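Putative lipoprotein (Bacteroides ovatus, PDB 3OQQ) is of unknown function but is probably an extracellular lipoprotein that binds calcium ions. Local coordinates at residues A[334-337]-A[343-346]; A[328-333]-A[348-353]; A[241-246]-A[251-256]. One frame throughout, in Å; residues are numbered along the deposited sequence.

Contact 1 of 3, residues A[334-337]-A[343-346]; sequences NFFI and KEIH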
ATOM      1  N   ASN A 334       6.896  -0.517   4.999  1.00 19.39           N
ATOM      2  CA  ASN A 334       7.981   0.427   4.837  1.00 19.33           C
ATOM      3  C   ASN A 334       8.261   0.682   3.345  1.00 21.00           C
ATOM      4  O   ASN A 334       9.182   0.116   2.764  1.00 18.25           O
ATOM      5  CB  ASN A 334       9.238  -0.045   5.603  1.00 18.85           C
ATOM      6  CG  ASN A 334      10.363   0.957   5.554  1.00 24.37           C
ATOM      7  OD1 ASN A 334      10.215   2.046   5.021  1.00 15.96           O
ATOM      8  ND2 ASN A 334      11.503   0.622   6.094  1.00 20.56           N
ATOM      9  N   PHE A 335       7.460   1.574   2.759  1.00 17.87           N
ATOM     10  CA  PHE A 335       7.576   1.994   1.368  1.00 16.47           C
ATOM     11  C   PHE A 335       8.813   2.870   1.150  1.00 20.48           C
ATOM     12  O   PHE A 335       9.240   3.591   2.053  1.00 20.18           O
ATOM     13  CB  PHE A 335       6.310   2.767   0.936  1.00 16.48           C
ATOM     14  CG  PHE A 335       5.096   1.881   0.901  1.00 16.28           C
ATOM     15  CD1 PHE A 335       4.952   0.908  -0.079  1.00 16.84           C
ATOM     16  CD2 PHE A 335       4.094   2.014   1.850  1.00 18.12           C
ATOM     17  CE1 PHE A 335       3.834   0.067  -0.094  1.00 17.05           C
ATOM     18  CE2 PHE A 335       2.949   1.203   1.800  1.00 19.62           C
ATOM     19  CZ  PHE A 335       2.841   0.223   0.847  1.00 16.24           C
ATOM     20  N   PHE A 336       9.377   2.808  -0.057  1.00 16.01           N
ATOM     21  CA  PHE A 336      10.569   3.593  -0.389  1.00 14.44           C
ATOM     22  C   PHE A 336      10.717   3.739  -1.885  1.00 17.38           C
ATOM     23  O   PHE A 336      10.090   3.007  -2.659  1.00 14.95           O
ATOM     24  CB  PHE A 336      11.874   2.948   0.200  1.00 14.98           C
ATOM     25  CG  PHE A 336      12.279   1.578  -0.320  1.00 15.95           C
ATOM     26  CD1 PHE A 336      11.815   0.417   0.293  1.00 18.69           C
ATOM     27  CD2 PHE A 336      13.152   1.452  -1.396  1.00 17.22           C
ATOM     28  CE1 PHE A 336      12.203  -0.842  -0.168  1.00 19.76           C
ATOM     29  CE2 PHE A 336      13.546   0.192  -1.855  1.00 20.32           C
ATOM     30  CZ  PHE A 336      13.053  -0.949  -1.252  1.00 19.54           C
ATOM     31  N   ILE A 337      11.604   4.664  -2.275  1.00 14.56           N
ATOM     32  CA  ILE A 337      12.025   4.866  -3.640  1.00 14.58           C
ATOM     33  C   ILE A 337      13.560   4.933  -3.696  1.00 21.41           C
ATOM     34  O   ILE A 337      14.222   5.195  -2.679  1.00 20.79           O
ATOM     35  CB  ILE A 337      11.383   6.089  -4.337  1.00 17.65           C
ATOM     36  CG1 ILE A 337      11.753   7.449  -3.634  1.00 18.86           C
ATOM     37  CG2 ILE A 337       9.868   5.868  -4.514  1.00 15.97           C
ATOM     38  CD1 ILE A 337      11.774   8.595  -4.494  1.00 19.65           C
ATOM     39  N   LYS A 343      20.663   6.163  -4.065  1.00 28.61           N
ATOM     40  CA  LYS A 343      20.142   6.828  -2.881  1.00 26.39           C
ATOM     41  C   LYS A 343      18.696   6.328  -2.628  1.00 25.59           C
ATOM     42  O   LYS A 343      17.875   6.310  -3.542  1.00 24.13           O
ATOM     43  CB  LYS A 343      20.178   8.335  -3.103  1.00 29.67           C
ATOM     44  CG  LYS A 343      20.259   9.177  -1.859  1.00 33.55           C
ATOM     45  CD  LYS A 343      19.748  10.573  -2.146  1.00 40.92           C
ATOM     46  CE  LYS A 343      20.660  11.409  -3.008  1.00 44.54           C
ATOM     47  NZ  LYS A 343      19.951  12.598  -3.528  1.00 49.97           N
ATOM     48  N   GLU A 344      18.419   5.887  -1.404  1.00 21.14           N
ATOM     49  CA  GLU A 344      17.159   5.300  -0.969  1.00 20.47           C
ATOM     50  C   GLU A 344      16.425   6.265  -0.052  1.00 23.19           C
ATOM     51  O   GLU A 344      17.008   6.760   0.918  1.00 21.97           O
ATOM     52  CB  GLU A 344      17.496   3.981  -0.248  1.00 22.32           C
ATOM     53  CG  GLU A 344      16.406   2.938  -0.160  1.00 28.99           C
ATOM     54  CD  GLU A 344      16.816   1.813   0.768  1.00 22.63           C
ATOM     55  OE1 GLU A 344      17.515   0.882   0.313  1.00 19.43           O
ATOM     56  OE2 GLU A 344      16.523   1.914   1.979  1.00 21.28           O
ATOM     57  N   ILE A 345      15.150   6.561  -0.379  1.00 17.80           N
ATOM     58  CA  ILE A 345      14.324   7.499   0.389  1.00 17.76           C
ATOM     59  C   ILE A 345      13.120   6.752   0.967  1.00 20.59           C
ATOM     60  O   ILE A 345      12.470   6.016   0.259  1.00 20.05           O
ATOM     61  CB  ILE A 345      13.901   8.717  -0.502  1.00 19.74           C
ATOM     62  CG1 ILE A 345      15.136   9.342  -1.198  1.00 19.90           C
ATOM     63  CG2 ILE A 345      13.097   9.789   0.293  1.00 17.94           C
ATOM     64  CD1 ILE A 345      14.844  10.314  -2.371  1.00 22.82           C
ATOM     65  N   HIS A 346      12.848   6.931   2.259  1.00 17.56           N
ATOM     66  CA  HIS A 346      11.681   6.363   2.932  1.00 16.62           C
ATOM     67  C   HIS A 346      10.847   7.528   3.487  1.00 20.41           C
ATOM     68  O   HIS A 346      11.319   8.670   3.494  1.00 19.07           O
ATOM     69  CB  HIS A 346      12.125   5.406   4.062  1.00 16.67           C
ATOM     70  CG  HIS A 346      12.837   4.176   3.579  1.00 19.13           C
ATOM     71  ND1 HIS A 346      12.269   2.938   3.703  1.00 20.09           N
ATOM     72  CD2 HIS A 346      14.057   4.041   3.007  1.00 20.43           C
ATOM     73  CE1 HIS A 346      13.153   2.081   3.214  1.00 19.57           C
ATOM     74  NE2 HIS A 346      14.238   2.702   2.770  1.00 20.09           N
TER
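His346 is gripped at both ring nitrogens by side chains that meet it close to its plane. ND1 donates to Asn334 OD1 across the contact at 2.6 Å and 160°, arriving tilted from the carbonyl plane of the amide, while NE2 donates to Glu344 OE2, two residues back on its own strand, at 2.5 Å, on the anti side and tilted out of the carboxylate plane. Bonds at both nitrogens are likely to hold the imidazole against rotation. Phe336 CB sits over the centre of one imidazole face, a CH-pi contact of 3.4 Å to the centroid. The phenyl ring itself is slid aside from the imidazole, with planes 27° apart and little overlap, and its CD2 rests on Glu344 CG at 3.8 Å.

These groups lie on one face of a beta hairpin at the margin of a six-stranded antiparallel sheet, where 343-346 is one of the two edge strands within the chain. Its firm backbone pairing is the hydrogen-bonded pair Ile337 and Ile345: Ile345 N donates to Ile337 O at 2.8 Å, and Ile337 N returns a bond to Ile345 O. Their side chains run side by side on the other face, CG1 of Ile337 4.0 Å from CB of Ile345, and both touch Phe131.

Farther out, Asn334 CG is anti to its backbone nitrogen (chi1 -176°), which swings the amide to the imidazole edge; its ND2 is held by Ala351 O. Glu344 OE1 is bound by Thr353 OG1, and Tyr376 meets the His346 ring.

Contact 2 of 3, residues A[328-333]-A[348-353]; sequences LDTNRQ and RGYAPT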
ATOM      1  N   LEU A 328      -2.512  -4.604   9.693  1.00 34.07           N
ATOM      2  CA  LEU A 328      -2.933  -3.906  10.898  1.00 33.95           C
ATOM      3  C   LEU A 328      -1.994  -2.758  11.246  1.00 39.34           C
ATOM      4  O   LEU A 328      -2.468  -1.624  11.388  1.00 41.33           O
ATOM      5  CB  LEU A 328      -3.103  -4.874  12.093  1.00 34.77           C
ATOM      6  CG  LEU A 328      -4.241  -5.928  11.967  1.00 39.50           C
ATOM      7  CD1 LEU A 328      -4.424  -6.704  13.259  1.00 40.14           C
ATOM      8  CD2 LEU A 328      -5.573  -5.300  11.534  1.00 41.54           C
ATOM      9  N   ASP A 329      -0.683  -3.018  11.350  1.00 32.98           N
ATOM     10  CA  ASP A 329       0.277  -1.966  11.691  1.00 31.99           C
ATOM     11  C   ASP A 329       0.805  -1.233  10.426  1.00 36.82           C
ATOM     12  O   ASP A 329       1.624  -1.771   9.667  1.00 36.68           O
ATOM     13  CB  ASP A 329       1.430  -2.547  12.518  1.00 33.24           C
ATOM     14  CG  ASP A 329       2.380  -1.528  13.120  1.00 34.36           C
ATOM     15  OD1 ASP A 329       2.232  -0.319  12.820  1.00 33.15           O
ATOM     16  OD2 ASP A 329       3.318  -1.946  13.825  1.00 37.13           O
ATOM     17  N   THR A 330       0.375   0.029  10.251  1.00 31.83           N
ATOM     18  CA  THR A 330       0.788   0.867   9.118  1.00 30.57           C
ATOM     19  C   THR A 330       2.324   1.003   9.054  1.00 31.56           C
ATOM     20  O   THR A 330       2.866   1.102   7.958  1.00 28.47           O
ATOM     21  CB  THR A 330       0.096   2.253   9.165  1.00 36.17           C
ATOM     22  OG1 THR A 330       0.373   2.937   7.951  1.00 37.39           O
ATOM     23  CG2 THR A 330       0.502   3.113  10.366  1.00 31.71           C
ATOM     24  N   ASN A 331       3.012   0.966  10.230  1.00 27.96           N
ATOM     25  CA  ASN A 331       4.465   1.117  10.350  1.00 26.56           C
ATOM     26  C   ASN A 331       5.245  -0.081   9.818  1.00 28.11           C
ATOM     27  O   ASN A 331       6.452   0.044   9.658  1.00 29.28           O
ATOM     28  CB  ASN A 331       4.872   1.401  11.786  1.00 26.93           C
ATOM     29  CG  ASN A 331       4.211   2.634  12.360  1.00 41.07           C
ATOM     30  OD1 ASN A 331       3.438   2.551  13.309  1.00 39.44           O
ATOM     31  ND2 ASN A 331       4.467   3.792  11.771  1.00 26.72           N
ATOM     32  N   ARG A 332       4.580  -1.205   9.507  1.00 22.87           N
ATOM     33  CA  ARG A 332       5.231  -2.399   8.944  1.00 23.58           C
ATOM     34  C   ARG A 332       5.322  -2.315   7.388  1.00 26.68           C
ATOM     35  O   ARG A 332       6.059  -3.082   6.763  1.00 25.73           O
ATOM     36  CB  ARG A 332       4.505  -3.686   9.393  1.00 23.74           C
ATOM     37  CG  ARG A 332       4.554  -3.940  10.900  1.00 27.01           C
ATOM     38  CD  ARG A 332       5.840  -4.564  11.346  1.00 43.35           C
ATOM     39  NE  ARG A 332       5.825  -4.884  12.775  1.00 54.54           N
ATOM     40  CZ  ARG A 332       6.874  -5.337  13.458  1.00 62.09           C
ATOM     41  NH1 ARG A 332       8.037  -5.542  12.848  1.00 49.52           N
ATOM     42  NH2 ARG A 332       6.772  -5.581  14.757  1.00 42.21           N
ATOM     43  N   GLN A 333       4.581  -1.370   6.779  1.00 22.98           N
ATOM     44  CA  GLN A 333       4.608  -1.180   5.340  1.00 22.26           C
ATOM     45  C   GLN A 333       5.633  -0.110   5.050  1.00 23.72           C
ATOM     46  O   GLN A 333       5.306   1.065   4.971  1.00 24.15           O
ATOM     47  CB  GLN A 333       3.218  -0.826   4.800  1.00 23.72           C
ATOM     48  CG  GLN A 333       2.092  -1.707   5.343  1.00 27.89           C
ATOM     49  CD  GLN A 333       0.742  -1.190   4.922  1.00 41.78           C
ATOM     50  OE1 GLN A 333       0.599  -0.060   4.442  1.00 33.92           O
ATOM     51  NE2 GLN A 333      -0.282  -2.006   5.094  1.00 32.98           N
ATOM     52  N   ARG A 348       8.961   9.695   6.672  1.00 19.20           N
ATOM     53  CA  ARG A 348       9.405  10.058   8.016  1.00 19.67           C
ATOM     54  C   ARG A 348       9.176   8.924   9.015  1.00 23.69           C
ATOM     55  O   ARG A 348       8.081   8.353   9.066  1.00 22.01           O
ATOM     56  CB  ARG A 348       8.656  11.318   8.481  1.00 18.51           C
ATOM     57  CG  ARG A 348       9.139  11.824   9.806  1.00 20.85           C
ATOM     58  CD  ARG A 348       8.375  13.050  10.266  1.00 22.46           C
ATOM     59  NE  ARG A 348       9.009  13.626  11.455  1.00 25.94           N
ATOM     60  CZ  ARG A 348       8.666  13.346  12.708  1.00 36.27           C
ATOM     61  NH1 ARG A 348       7.684  12.491  12.961  1.00 25.75           N
ATOM     62  NH2 ARG A 348       9.302  13.919  13.717  1.00 24.39           N
ATOM     63  N   GLY A 349      10.221   8.624   9.788  1.00 20.79           N
ATOM     64  CA  GLY A 349      10.184   7.620  10.837  1.00 20.46           C
ATOM     65  C   GLY A 349      10.418   6.204  10.365  1.00 25.13           C
ATOM     66  O   GLY A 349      10.384   5.290  11.182  1.00 24.58           O
ATOM     67  N   TYR A 350      10.626   5.999   9.048  1.00 22.53           N
ATOM     68  CA  TYR A 350      10.842   4.663   8.469  1.00 21.58           C
ATOM     69  C   TYR A 350      12.310   4.448   8.168  1.00 24.13           C
ATOM     70  O   TYR A 350      12.972   5.317   7.576  1.00 24.09           O
ATOM     71  CB  TYR A 350       9.983   4.480   7.203  1.00 22.14           C
ATOM     72  CG  TYR A 350       8.501   4.343   7.492  1.00 23.64           C
ATOM     73  CD1 TYR A 350       7.687   5.467   7.635  1.00 24.91           C
ATOM     74  CD2 TYR A 350       7.899   3.088   7.571  1.00 24.38           C
ATOM     75  CE1 TYR A 350       6.306   5.344   7.830  1.00 22.61           C
ATOM     76  CE2 TYR A 350       6.529   2.953   7.786  1.00 25.37           C
ATOM     77  CZ  TYR A 350       5.733   4.084   7.900  1.00 27.66           C
ATOM     78  OH  TYR A 350       4.387   3.929   8.115  1.00 24.20           O
ATOM     79  N   ALA A 351      12.812   3.277   8.571  1.00 19.25           N
ATOM     80  CA  ALA A 351      14.219   2.890   8.470  1.00 18.91           C
ATOM     81  C   ALA A 351      14.688   2.609   7.047  1.00 22.06           C
ATOM     82  O   ALA A 351      13.941   2.053   6.227  1.00 22.24           O
ATOM     83  CB  ALA A 351      14.471   1.636   9.315  1.00 18.90           C
ATOM     84  N   PRO A 352      15.965   2.901   6.755  1.00 19.22           N
ATOM     85  CA  PRO A 352      16.522   2.449   5.465  1.00 19.19           C
ATOM     86  C   PRO A 352      16.576   0.923   5.454  1.00 21.35           C
ATOM     87  O   PRO A 352      16.515   0.320   6.527  1.00 19.87           O
ATOM     88  CB  PRO A 352      17.955   3.009   5.494  1.00 20.48           C
ATOM     89  CG  PRO A 352      18.290   3.076   6.939  1.00 24.59           C
ATOM     90  CD  PRO A 352      17.015   3.503   7.606  1.00 20.51           C
ATOM     91  N   THR A 353      16.737   0.295   4.283  1.00 16.92           N
ATOM     92  CA  THR A 353      16.938  -1.152   4.274  1.00 16.76           C
ATOM     93  C   THR A 353      18.292  -1.424   4.945  1.00 22.39           C
ATOM     94  O   THR A 353      19.124  -0.511   4.970  1.00 22.71           O
ATOM     95  CB  THR A 353      16.907  -1.699   2.829  1.00 21.80           C
ATOM     96  OG1 THR A 353      18.024  -1.170   2.126  1.00 19.63           O
ATOM     97  CG2 THR A 353      15.612  -1.375   2.090  1.00 16.56           C
TER
HETATM   98  O   HOH W   1       3.673   2.960   5.423  1.00 30.34           O
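Tyr350 lays the outer end of its ring across the short 3-10 turn at 330-332 and the start of the strand that follows. CE2 lies 3.5 Å from Asn331 O and 3.6 Å from Gln333 O, both approached obliquely to the ring. The phenol oxygen reaches over the turn, with Asn331 CA 3.6 Å from OH and Thr330 O lying near the ring plane. CB of Tyr350 points toward the turn, and CG, set anti to the carbonyl carbon (chi1 -71°), carries the ring on to it. A water completes the junction, donating to Gln333 O at 2.5 Å and hydrogen-bonded to Tyr350 OH at 2.9 Å, tying the hydroxyl to the first residue of strand 333-339.

The contact joins the loops at the two ends of hairpin 333-346, Tyr350 coming from the one that leads to helix 357-364. The turn follows the end of helix 314-328 and is shaped by an Asx turn, in which Asp329 OD1 accepts from Asn331 N at 3.0 Å, from above the carboxylate plane. Backbone bonds from Arg332 N to Asp329 O and from Gln333 N to Thr330 O tighten it. Lys387 NZ bonds both Thr330 OG1 and Gln333 OE1, while Arg332 forms a salt bridge to Asp198.

Contact 3 of 3, residues A[241-246]-A[251-256]; sequences NWNWSN and EPRFAI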
ATOM      1  N   ASN A 241      12.219  -5.253 -22.760  1.00 23.07           N
ATOM      2  CA  ASN A 241      11.955  -4.915 -24.147  1.00 23.27           C
ATOM      3  C   ASN A 241      10.461  -4.746 -24.413  1.00 26.05           C
ATOM      4  O   ASN A 241       9.960  -5.182 -25.452  1.00 27.60           O
ATOM      5  CB  ASN A 241      12.559  -6.016 -25.043  1.00 23.70           C
ATOM      6  CG  ASN A 241      12.701  -5.648 -26.494  1.00 40.22           C
ATOM      7  OD1 ASN A 241      13.137  -4.553 -26.827  1.00 32.56           O
ATOM      8  ND2 ASN A 241      12.373  -6.580 -27.396  1.00 33.50           N
ATOM      9  N   TRP A 242       9.741  -4.075 -23.498  1.00 21.70           N
ATOM     10  CA  TRP A 242       8.302  -3.920 -23.655  1.00 20.97           C
ATOM     11  C   TRP A 242       7.910  -2.503 -24.046  1.00 26.81           C
ATOM     12  O   TRP A 242       8.659  -1.540 -23.855  1.00 25.26           O
ATOM     13  CB  TRP A 242       7.552  -4.353 -22.382  1.00 19.30           C
ATOM     14  CG  TRP A 242       7.780  -3.466 -21.179  1.00 19.43           C
ATOM     15  CD1 TRP A 242       8.758  -3.606 -20.232  1.00 21.75           C
ATOM     16  CD2 TRP A 242       6.998  -2.317 -20.785  1.00 18.39           C
ATOM     17  NE1 TRP A 242       8.651  -2.597 -19.290  1.00 20.56           N
ATOM     18  CE2 TRP A 242       7.566  -1.812 -19.591  1.00 21.11           C
ATOM     19  CE3 TRP A 242       5.856  -1.679 -21.316  1.00 19.69           C
ATOM     20  CZ2 TRP A 242       7.051  -0.682 -18.936  1.00 19.58           C
ATOM     21  CZ3 TRP A 242       5.353  -0.559 -20.674  1.00 20.40           C
ATOM     22  CH2 TRP A 242       5.962  -0.054 -19.510  1.00 20.45           C
ATOM     23  N   ASN A 243       6.701  -2.395 -24.590  1.00 25.11           N
ATOM     24  CA  ASN A 243       6.088  -1.138 -24.973  1.00 24.42           C
ATOM     25  C   ASN A 243       4.613  -1.248 -24.757  1.00 26.68           C
ATOM     26  O   ASN A 243       4.065  -2.355 -24.765  1.00 25.51           O
ATOM     27  CB  ASN A 243       6.395  -0.774 -26.434  1.00 25.76           C
ATOM     28  CG  ASN A 243       7.782  -0.244 -26.679  1.00 30.31           C
ATOM     29  OD1 ASN A 243       8.664  -0.970 -27.116  1.00 31.43           O
ATOM     30  ND2 ASN A 243       8.026   1.017 -26.353  1.00 18.64           N
ATOM     31  N   TRP A 244       3.961  -0.104 -24.495  1.00 23.95           N
ATOM     32  CA  TRP A 244       2.507  -0.055 -24.425  1.00 22.74           C
ATOM     33  C   TRP A 244       2.010  -0.269 -25.846  1.00 29.94           C
ATOM     34  O   TRP A 244       2.758   0.018 -26.790  1.00 29.44           O
ATOM     35  CB  TRP A 244       2.036   1.317 -23.898  1.00 20.73           C
ATOM     36  CG  TRP A 244       2.036   1.460 -22.399  1.00 20.10           C
ATOM     37  CD1 TRP A 244       1.138   0.925 -21.521  1.00 22.25           C
ATOM     38  CD2 TRP A 244       2.964   2.227 -21.613  1.00 19.57           C
ATOM     39  NE1 TRP A 244       1.453   1.299 -20.233  1.00 21.35           N
ATOM     40  CE2 TRP A 244       2.551   2.126 -20.263  1.00 23.02           C
ATOM     41  CE3 TRP A 244       4.075   3.036 -21.925  1.00 21.15           C
ATOM     42  CZ2 TRP A 244       3.251   2.746 -19.218  1.00 22.23           C
ATOM     43  CZ3 TRP A 244       4.757   3.670 -20.886  1.00 22.38           C
ATOM     44  CH2 TRP A 244       4.340   3.530 -19.556  1.00 22.17           C
ATOM     45  N   SER A 245       0.786  -0.775 -26.024  1.00 29.33           N
ATOM     46  CA  SER A 245       0.182  -0.847 -27.351  1.00 30.99           C
ATOM     47  C   SER A 245       0.053   0.594 -27.845  1.00 35.25           C
ATOM     48  O   SER A 245      -0.237   1.464 -27.030  1.00 34.29           O
ATOM     49  CB  SER A 245      -1.199  -1.498 -27.285  1.00 35.51           C
ATOM     50  OG  SER A 245      -1.110  -2.864 -26.930  1.00 51.80           O
ATOM     51  N   ASN A 246       0.347   0.862 -29.126  1.00 34.10           N
ATOM     52  CA  ASN A 246       0.293   2.200 -29.728  1.00 35.64           C
ATOM     53  C   ASN A 246       1.034   3.225 -28.820  1.00 38.69           C
ATOM     54  O   ASN A 246       0.495   4.276 -28.459  1.00 37.35           O
ATOM     55  CB  ASN A 246      -1.172   2.611 -30.039  1.00 39.06           C
ATOM     56  CG  ASN A 246      -1.977   1.485 -30.675  1.00 71.55           C
ATOM     57  OD1 ASN A 246      -1.631   0.946 -31.741  1.00 70.56           O
ATOM     58  ND2 ASN A 246      -3.004   1.028 -29.978  1.00 62.32           N
ATOM     59  N   GLU A 251      11.424   3.336 -28.874  1.00 33.10           N
ATOM     60  CA  GLU A 251      12.437   2.789 -27.969  1.00 32.74           C
ATOM     61  C   GLU A 251      11.779   1.867 -26.936  1.00 32.06           C
ATOM     62  O   GLU A 251      10.742   2.237 -26.370  1.00 28.64           O
ATOM     63  CB  GLU A 251      13.249   3.889 -27.252  1.00 34.97           C
ATOM     64  CG  GLU A 251      13.844   4.948 -28.173  1.00 52.47           C
ATOM     65  CD  GLU A 251      12.923   6.136 -28.382  1.00 74.60           C
ATOM     66  OE1 GLU A 251      12.018   6.038 -29.242  1.00 63.48           O
ATOM     67  OE2 GLU A 251      13.070   7.143 -27.651  1.00 72.97           O
ATOM     68  N   PRO A 252      12.351   0.661 -26.681  1.00 27.07           N
ATOM     69  CA  PRO A 252      11.732  -0.230 -25.694  1.00 25.55           C
ATOM     70  C   PRO A 252      11.873   0.293 -24.267  1.00 26.50           C
ATOM     71  O   PRO A 252      12.738   1.124 -23.974  1.00 24.92           O
ATOM     72  CB  PRO A 252      12.481  -1.550 -25.883  1.00 27.60           C
ATOM     73  CG  PRO A 252      13.785  -1.177 -26.420  1.00 32.73           C
ATOM     74  CD  PRO A 252      13.575   0.062 -27.253  1.00 28.81           C
ATOM     75  N   ARG A 253      11.010  -0.215 -23.376  1.00 20.61           N
ATOM     76  CA  ARG A 253      11.024   0.169 -21.977  1.00 18.51           C
ATOM     77  C   ARG A 253      11.412  -1.056 -21.177  1.00 23.48           C
ATOM     78  O   ARG A 253      11.532  -2.142 -21.765  1.00 21.40           O
ATOM     79  CB  ARG A 253       9.656   0.762 -21.573  1.00 15.79           C
ATOM     80  CG  ARG A 253       9.169   1.852 -22.560  1.00 21.08           C
ATOM     81  CD  ARG A 253       7.830   2.396 -22.122  1.00 19.55           C
ATOM     82  NE  ARG A 253       7.224   3.308 -23.090  1.00 31.80           N
ATOM     83  CZ  ARG A 253       7.457   4.617 -23.152  1.00 33.09           C
ATOM     84  NH1 ARG A 253       8.384   5.170 -22.382  1.00 19.72           N
ATOM     85  NH2 ARG A 253       6.803   5.372 -24.024  1.00 18.76           N
ATOM     86  N   PHE A 254      11.706  -0.891 -19.862  1.00 20.54           N
ATOM     87  CA  PHE A 254      12.081  -2.035 -19.043  1.00 19.73           C
ATOM     88  C   PHE A 254      11.468  -1.988 -17.651  1.00 24.01           C
ATOM     89  O   PHE A 254      11.168  -0.913 -17.116  1.00 24.19           O
ATOM     90  CB  PHE A 254      13.600  -2.187 -18.949  1.00 21.88           C
ATOM     91  CG  PHE A 254      14.341  -1.276 -17.999  1.00 22.97           C
ATOM     92  CD1 PHE A 254      14.660   0.033 -18.369  1.00 25.88           C
ATOM     93  CD2 PHE A 254      14.787  -1.745 -16.769  1.00 23.73           C
ATOM     94  CE1 PHE A 254      15.398   0.857 -17.517  1.00 25.42           C
ATOM     95  CE2 PHE A 254      15.514  -0.914 -15.911  1.00 26.29           C
ATOM     96  CZ  PHE A 254      15.802   0.385 -16.288  1.00 24.51           C
ATOM     97  N   ALA A 255      11.289  -3.165 -17.056  1.00 20.55           N
ATOM     98  CA  ALA A 255      10.801  -3.276 -15.673  1.00 19.49           C
ATOM     99  C   ALA A 255      11.474  -4.478 -15.055  1.00 21.84           C
ATOM    100  O   ALA A 255      11.674  -5.474 -15.747  1.00 20.14           O
ATOM    101  CB  ALA A 255       9.282  -3.407 -15.639  1.00 19.51           C
ATOM    102  N   ILE A 256      11.938  -4.350 -13.811  1.00 18.43           N
ATOM    103  CA  ILE A 256      12.608  -5.443 -13.081  1.00 17.89           C
ATOM    104  C   ILE A 256      11.972  -5.543 -11.696  1.00 19.95           C
ATOM    105  O   ILE A 256      12.059  -4.590 -10.916  1.00 17.65           O
ATOM    106  CB  ILE A 256      14.154  -5.286 -12.972  1.00 21.13           C
ATOM    107  CG1 ILE A 256      14.835  -4.978 -14.333  1.00 22.39           C
ATOM    108  CG2 ILE A 256      14.776  -6.514 -12.279  1.00 19.22           C
ATOM    109  CD1 ILE A 256      16.269  -4.394 -14.216  1.00 30.20           C
TER
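Trp242 has Arg253 CB over the centre of its six-membered ring, a CH-pi contact of 4.0 Å, while the backbone at Phe254 and Ala255 N meets the indole at its edge, near the plane, as does Trp244 CE2. Trp242 CZ3 stands over one face of the Trp244 ring. Trp244 brings its rim, not its face, to the guanidinium of Arg253: Trp244 CZ3 lies 3.3 Å above the guanidinium plane, offset from its centre, with the two planes 61° apart, and Arg253 CZ sits in the plane of that indole. Extended from CG to NE, the arginine chain passes along Trp242 before its head reaches Trp244.

Both indoles lie at the end of a beta hairpin, where edge strand 234-242 pairs with 253-263. Asn241 and Trp242 together face Arg253, a classic beta bulge. Arg253 N donates to Trp242 O at 2.7 Å, and Trp242 N returns a longer bond to Arg253 O at 3.2 Å. Beyond Asn241, where the chain turns a corner, Asn243 ND2 donates to Glu251 O at 3.0 Å and 171°, from above the carbonyl plane; it also bonds Asp247. Asn241 OD1 meets Pro252 CB at 3.2 Å. Replacing Trp242 with an alanine would probably leave the Arg253 methylenes and one Trp244 face without their cover, opening a gap beside Leu214 and Leu277.

The buried Arg253 forms salt bridges to Asp279 and Asp247, with the carbonyls of Ser276 and Met278 taking NH1. Its hydrocarbon part packs on aromatic surface, and the two carboxylates probably offset the guanidinium charge, making its burial tolerable.

In the fold
Following the chain from the N terminus, contact 3 comes first, closing the short connection between strands 234-242 and 253-263, and is in series with the other two. Contact 2 opens next, with contact 1 nested inside its loop: 328-333 leads from helix 314-328 into strand 333-339, the hairpin of contact 1 turns back along 343-346, and 348-353 returns to the starting turn. These two contacts touch directly, Asn334 packing against Tyr350. Contacts 1 and 3 lie at the two outer margins of the same six-stranded sheet, their centres about 24 Å apart, whereas contact 2 joins the loops flanking the 333-346 hairpin.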